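Local coordinates for putative alpha/beta hydrolase fold protein (Candidatus Nitrososphaera gargensis, PDB 5A62) that probably hydrolyses carboxylic esters, as an archaeal carboxylesterase of the alpha/beta hydrolase fold, at residues V143-G148 with G187-T192; N201-L206 with E233-M238. One frame throughout, in Å; residues are numbered along the deposited sequence.

Contact 1. Residues V143-G148 with G187-T192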
loop_
_atom_site.group_PDB
_atom_site.type_symbol
_atom_site.label_atom_id
_atom_site.label_comp_id
_atom_site.label_asym_id
_atom_site.label_seq_id
_atom_site.Cartn_x
_atom_site.Cartn_y
_atom_site.Cartn_z
ATOM N N VAL A 143 15.027 -2.240 7.769
ATOM C CA VAL A 143 15.796 -1.655 8.875
ATOM C C VAL A 143 14.900 -1.000 9.935
ATOM O O VAL A 143 15.068 -1.147 11.138
ATOM C CB VAL A 143 16.849 -0.644 8.385
ATOM C CG1 VAL A 143 17.558 -0.021 9.585
ATOM C CG2 VAL A 143 17.810 -1.312 7.449
ATOM N N ALA A 144 13.913 -0.240 9.520
ATOM C CA ALA A 144 13.018 0.415 10.469
ATOM C C ALA A 144 12.366 -0.608 11.394
ATOM O O ALA A 144 12.271 -0.415 12.603
ATOM C CB ALA A 144 11.926 1.194 9.740
ATOM N N ILE A 145 11.884 -1.698 10.813
ATOM C CA ILE A 145 11.176 -2.709 11.584
ATOM C C ILE A 145 12.109 -3.517 12.507
ATOM O O ILE A 145 11.734 -3.772 13.663
ATOM C CB ILE A 145 10.385 -3.627 10.633
ATOM C CG1 ILE A 145 9.326 -2.813 9.946
ATOM C CG2 ILE A 145 9.705 -4.785 11.432
ATOM C CD1 ILE A 145 8.797 -3.483 8.659
ATOM N N THR A 146 13.246 -3.887 11.971
ATOM C CA THR A 146 14.137 -4.798 12.710
ATOM C C THR A 146 15.015 -4.030 13.709
ATOM O O THR A 146 15.259 -4.515 14.832
ATOM C CB THR A 146 14.937 -5.662 11.748
ATOM O OG1 THR A 146 15.729 -4.884 10.860
ATOM C CG2 THR A 146 13.989 -6.497 10.954
ATOM N N GLN A 147 15.454 -2.835 13.341
ATOM C CA GLN A 147 16.495 -2.075 14.083
ATOM C C GLN A 147 16.005 -0.752 14.632
ATOM O O GLN A 147 16.625 -0.231 15.571
ATOM C CB GLN A 147 17.710 -1.807 13.245
ATOM C CG GLN A 147 18.423 -3.022 12.632
ATOM C CD GLN A 147 19.792 -2.644 12.068
ATOM O OE1 GLN A 147 20.581 -1.955 12.740
ATOM N NE2 GLN A 147 20.096 -3.081 10.873
ATOM N N GLY A 148 14.918 -0.196 14.090
ATOM C CA GLY A 148 14.379 1.028 14.502
ATOM C C GLY A 148 14.824 2.245 13.721
ATOM O O GLY A 148 15.675 2.215 12.864
ATOM N N GLY A 187 4.490 4.625 11.075
ATOM C CA GLY A 187 4.252 5.707 10.169
ATOM C C GLY A 187 5.169 5.687 8.985
ATOM O O GLY A 187 4.728 6.026 7.857
ATOM N N PHE A 188 6.454 5.411 9.152
ATOM C CA PHE A 188 7.363 5.297 8.040
ATOM C C PHE A 188 6.912 4.192 7.103
ATOM O O PHE A 188 6.877 4.397 5.879
ATOM C CB PHE A 188 8.777 5.009 8.592
ATOM C CG PHE A 188 9.782 4.902 7.478
ATOM C CD1 PHE A 188 10.320 6.024 6.877
ATOM C CD2 PHE A 188 10.211 3.665 7.032
ATOM C CE1 PHE A 188 11.217 5.892 5.820
ATOM C CE2 PHE A 188 11.092 3.547 5.993
ATOM C CZ PHE A 188 11.546 4.631 5.390
ATOM N N VAL A 189 6.662 3.010 7.660
ATOM C CA VAL A 189 6.239 1.882 6.872
ATOM C C VAL A 189 4.990 2.204 6.084
ATOM O O VAL A 189 4.939 2.010 4.867
ATOM C CB VAL A 189 6.105 0.640 7.714
ATOM C CG1 VAL A 189 5.504 -0.484 6.928
ATOM C CG2 VAL A 189 7.487 0.232 8.235
ATOM N N ALA A 190 3.964 2.740 6.725
ATOM C CA ALA A 190 2.725 3.009 6.048
ATOM C C ALA A 190 2.897 4.037 4.951
ATOM O O ALA A 190 2.261 3.936 3.900
ATOM C CB ALA A 190 1.703 3.490 6.985
ATOM N N ALA A 191 3.687 5.056 5.144
ATOM C CA ALA A 191 3.832 6.113 4.162
ATOM C C ALA A 191 4.507 5.573 2.909
ATOM O O ALA A 191 4.124 5.887 1.784
ATOM C CB ALA A 191 4.530 7.299 4.737
ATOM N N THR A 192 5.557 4.804 3.135
ATOM C CA THR A 192 6.247 4.235 2.003
ATOM C C THR A 192 5.349 3.267 1.188
ATOM O O THR A 192 5.352 3.205 -0.040
ATOM C CB THR A 192 7.583 3.615 2.348
ATOM O OG1 THR A 192 7.391 2.493 3.198
ATOM C CG2 THR A 192 8.549 4.590 2.930
#

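Contact 2. Residues N201-L206 with E233-M238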
loop_
_atom_site.group_PDB
_atom_site.type_symbol
_atom_site.label_atom_id
_atom_site.label_comp_id
_atom_site.label_asym_id
_atom_site.label_seq_id
_atom_site.Cartn_x
_atom_site.Cartn_y
_atom_site.Cartn_z
ATOM N N ASN A 201 -3.612 8.960 -12.921
ATOM C CA ASN A 201 -4.186 10.117 -13.642
ATOM C C ASN A 201 -4.068 11.459 -12.913
ATOM O O ASN A 201 -4.826 12.384 -13.188
ATOM C CB ASN A 201 -5.646 9.845 -13.962
ATOM C CG ASN A 201 -6.562 9.900 -12.740
ATOM O OD1 ASN A 201 -6.146 9.860 -11.574
ATOM N ND2 ASN A 201 -7.851 10.025 -13.017
ATOM N N VAL A 202 -3.156 11.599 -11.930
ATOM C CA VAL A 202 -3.050 12.842 -11.222
ATOM C C VAL A 202 -2.543 13.944 -12.155
ATOM O O VAL A 202 -2.919 15.096 -11.979
ATOM C CB VAL A 202 -2.199 12.753 -9.935
ATOM C CG1 VAL A 202 -2.205 14.047 -9.149
ATOM C CG2 VAL A 202 -2.686 11.642 -9.049
ATOM N N VAL A 203 -1.637 13.642 -13.059
ATOM C CA VAL A 203 -1.144 14.676 -13.957
ATOM C C VAL A 203 -2.322 15.245 -14.725
ATOM O O VAL A 203 -2.419 16.473 -14.806
ATOM C CB VAL A 203 -0.067 14.179 -14.934
ATOM C CG1 VAL A 203 0.302 15.264 -15.937
ATOM C CG2 VAL A 203 1.170 13.623 -14.220
ATOM N N GLN A 204 -3.210 14.427 -15.247
ATOM C CA GLN A 204 -4.367 14.935 -15.969
ATOM C C GLN A 204 -5.226 15.779 -15.060
ATOM O O GLN A 204 -5.693 16.875 -15.438
ATOM C CB GLN A 204 -5.184 13.757 -16.546
ATOM C CG GLN A 204 -6.416 14.223 -17.342
ATOM C CD GLN A 204 -7.121 13.077 -18.059
ATOM O OE1 GLN A 204 -7.590 12.141 -17.393
ATOM N NE2 GLN A 204 -7.184 13.131 -19.434
ATOM N N GLY A 205 -5.504 15.334 -13.859
ATOM C CA GLY A 205 -6.288 16.128 -12.956
ATOM C C GLY A 205 -5.696 17.429 -12.535
ATOM O O GLY A 205 -6.387 18.441 -12.338
ATOM N N LEU A 206 -4.407 17.419 -12.314
ATOM C CA LEU A 206 -3.708 18.663 -11.980
ATOM C C LEU A 206 -3.732 19.643 -13.171
ATOM O O LEU A 206 -3.966 20.817 -12.965
ATOM C CB LEU A 206 -2.247 18.347 -11.570
ATOM C CG LEU A 206 -1.417 19.508 -11.155
ATOM C CD1 LEU A 206 -2.030 20.250 -10.004
ATOM C CD2 LEU A 206 -0.013 19.084 -10.851
ATOM N N GLU A 233 6.557 17.918 -19.577
ATOM C CA GLU A 233 6.138 17.575 -20.937
ATOM C C GLU A 233 4.644 17.610 -21.063
ATOM O O GLU A 233 4.129 18.045 -22.103
ATOM C CB GLU A 233 6.716 16.241 -21.446
ATOM C CG GLU A 233 8.200 16.347 -21.767
ATOM C CD GLU A 233 8.497 17.359 -22.888
ATOM O OE1 GLU A 233 7.830 17.288 -23.963
ATOM O OE2 GLU A 233 9.359 18.254 -22.682
ATOM N N GLU A 234 3.935 17.192 -19.997
ATOM C CA GLU A 234 2.496 16.998 -19.976
ATOM C C GLU A 234 1.726 18.201 -19.460
ATOM O O GLU A 234 0.553 18.376 -19.791
ATOM C CB GLU A 234 2.127 15.820 -19.098
ATOM C CG GLU A 234 2.592 14.467 -19.669
ATOM C CD GLU A 234 2.611 13.392 -18.559
ATOM O OE1 GLU A 234 1.501 12.968 -18.108
ATOM O OE2 GLU A 234 3.729 12.977 -18.101
ATOM N N ILE A 235 2.406 19.032 -18.713
ATOM C CA ILE A 235 1.820 20.261 -18.137
ATOM C C ILE A 235 2.761 21.403 -18.515
ATOM O O ILE A 235 3.553 21.888 -17.692
ATOM C CB ILE A 235 1.642 20.195 -16.613
ATOM C CG1 ILE A 235 0.938 18.911 -16.185
ATOM C CG2 ILE A 235 0.871 21.412 -16.132
ATOM C CD1 ILE A 235 0.696 18.814 -14.689
ATOM N N PRO A 236 2.685 21.829 -19.797
ATOM C CA PRO A 236 3.657 22.835 -20.239
ATOM C C PRO A 236 3.517 24.168 -19.584
ATOM O O PRO A 236 4.500 24.936 -19.466
ATOM C CB PRO A 236 3.412 22.896 -21.728
ATOM C CG PRO A 236 2.021 22.422 -21.915
ATOM C CD PRO A 236 1.879 21.296 -20.907
ATOM N N GLU A 237 2.363 24.447 -18.987
ATOM C CA GLU A 237 2.204 25.701 -18.260
ATOM C C GLU A 237 2.869 25.684 -16.873
ATOM O O GLU A 237 2.941 26.722 -16.211
ATOM C CB GLU A 237 0.701 26.103 -18.191
ATOM C CG GLU A 237 0.209 26.337 -19.625
ATOM C CD GLU A 237 -1.112 27.060 -19.792
ATOM O OE1 GLU A 237 -2.164 26.391 -19.739
ATOM O OE2 GLU A 237 -1.100 28.302 -20.016
ATOM N N MET A 238 3.377 24.544 -16.369
ATOM C CA MET A 238 4.099 24.460 -15.090
ATOM C C MET A 238 5.365 25.289 -15.158
ATOM O O MET A 238 6.006 25.361 -16.214
ATOM C CB MET A 238 4.437 22.970 -14.703
ATOM C CG MET A 238 5.294 22.743 -13.433
ATOM S SD MET A 238 5.599 21.035 -12.812
ATOM C CE MET A 238 6.657 20.556 -14.137
#

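Contact 1. Residues V143-G148 with G187-T192
I145 and V189 meet at one branch each: CG1 of I145 comes within 3.9 Å of CG2 of V189, and CD1 of I145 lies 4.0 Å from that same methyl, so the V189 methyl sits against the last two carbons of the isoleucine chain. The two side chains cross at about a right angle. I145 starts off alongside the other helix rather than straight at it; CG1 stands opposite the carbonyl carbon (chi1 -64°) and the chain runs on extended, which brings its end across to the valine. One residue back on each helix, the CB methyl of A144 points at F188 and stops 4.0 Å from its CD2, approaching the ring obliquely. F188 has CG anti to the backbone N (chi1 -179°), carrying the ring out from its helix toward A144. Within 187-192, CG2 of T192 lies 3.9 Å above one face of that ring, offset toward the rim, and OG1 of T192 donates to O of V189 over 3.0 Å, tilted from the carbonyl plane. The same OG1 also bonds R141, one turn back from I145, which ties the two helices together by a polar route beside the apolar one. M149 of helix 149-157 touches both A144 and F188, while T69 of the second subunit packs on both I145 and V189, so the pair also faces the dimer partner. This is helix-to-helix packing among the helices from 131 to 194 that follow strand 116-122, consistent with the cap (lid) of alpha/beta hydrolases.

Contact 2. Residues N201-L206 with E233-M238
V203 meets two successive residues, E234 and I235, mainly through one methyl. Its CG1 lies 3.7 Å from CB of E234 and 3.7 Å from CG1 of I235, and CD1 of I235 is nearly as close to it. OE1 of E234 comes to 3.4 Å from the same V203 methyl, a van der Waals touch in which the extended glutamate chain lays OE1 alongside the valine's CG1 and CB, the two side chains crossing at about a right angle. The valine methyl stands anti to its own backbone N (chi1 174°), a setting that sends it straight at the neighbouring segment. One helical turn on, CD2 of L206 reaches CD1 of I235 at 3.9 Å, again with the side chains crossing. CD1 of I235 therefore bridges V203 and L206: CG1 of I235 lies opposite the carbonyl carbon (chi1 -50°), and the extended chain beyond it puts CD1 between CG1 of V203 and CD2 of L206.

Behind this first shell, I235 is placed by the end of helix 222-234, being the first residue to leave helical angles, and it opens a type I turn closed by N of M238 bonding O of I235 at 3.0 Å. R207 bonds the carbonyl O of E234, a polar link from helix 202-209 to the same helix end, and K232 holds the carbonyls of P236 and M238. P126 also packs on V203 and L206, and L206 reaches helix 100-111 and strands 116-122 and 212-218. The result is helix-to-turn packing at the edge of the sheet, where helix 222-234 crosses between parallel strands 212-218 and 239-243 in the beta-alpha-beta layout of the alpha/beta hydrolase fold.

Contact 1 closes before contact 2 opens, so the two come in series along the chain, and their helices 185-194 and 202-209 are consecutive. Their centres are nevertheless 32 Å apart, and their nearest atoms stay about 14 Å from each other without touching. Contact 1 joins helices 136-147 and 185-194 of the probable cap, with the second subunit close by; contact 2 joins helix 202-209, which packs on helix 100-111 and reaches the sheet through L206, to the end of helix 222-234 before strand 239-243, and no other chain of the assembly touches it. The short link between helices 185-194 and 202-209 thus takes the chain from the cap-like region back into the hydrolase core.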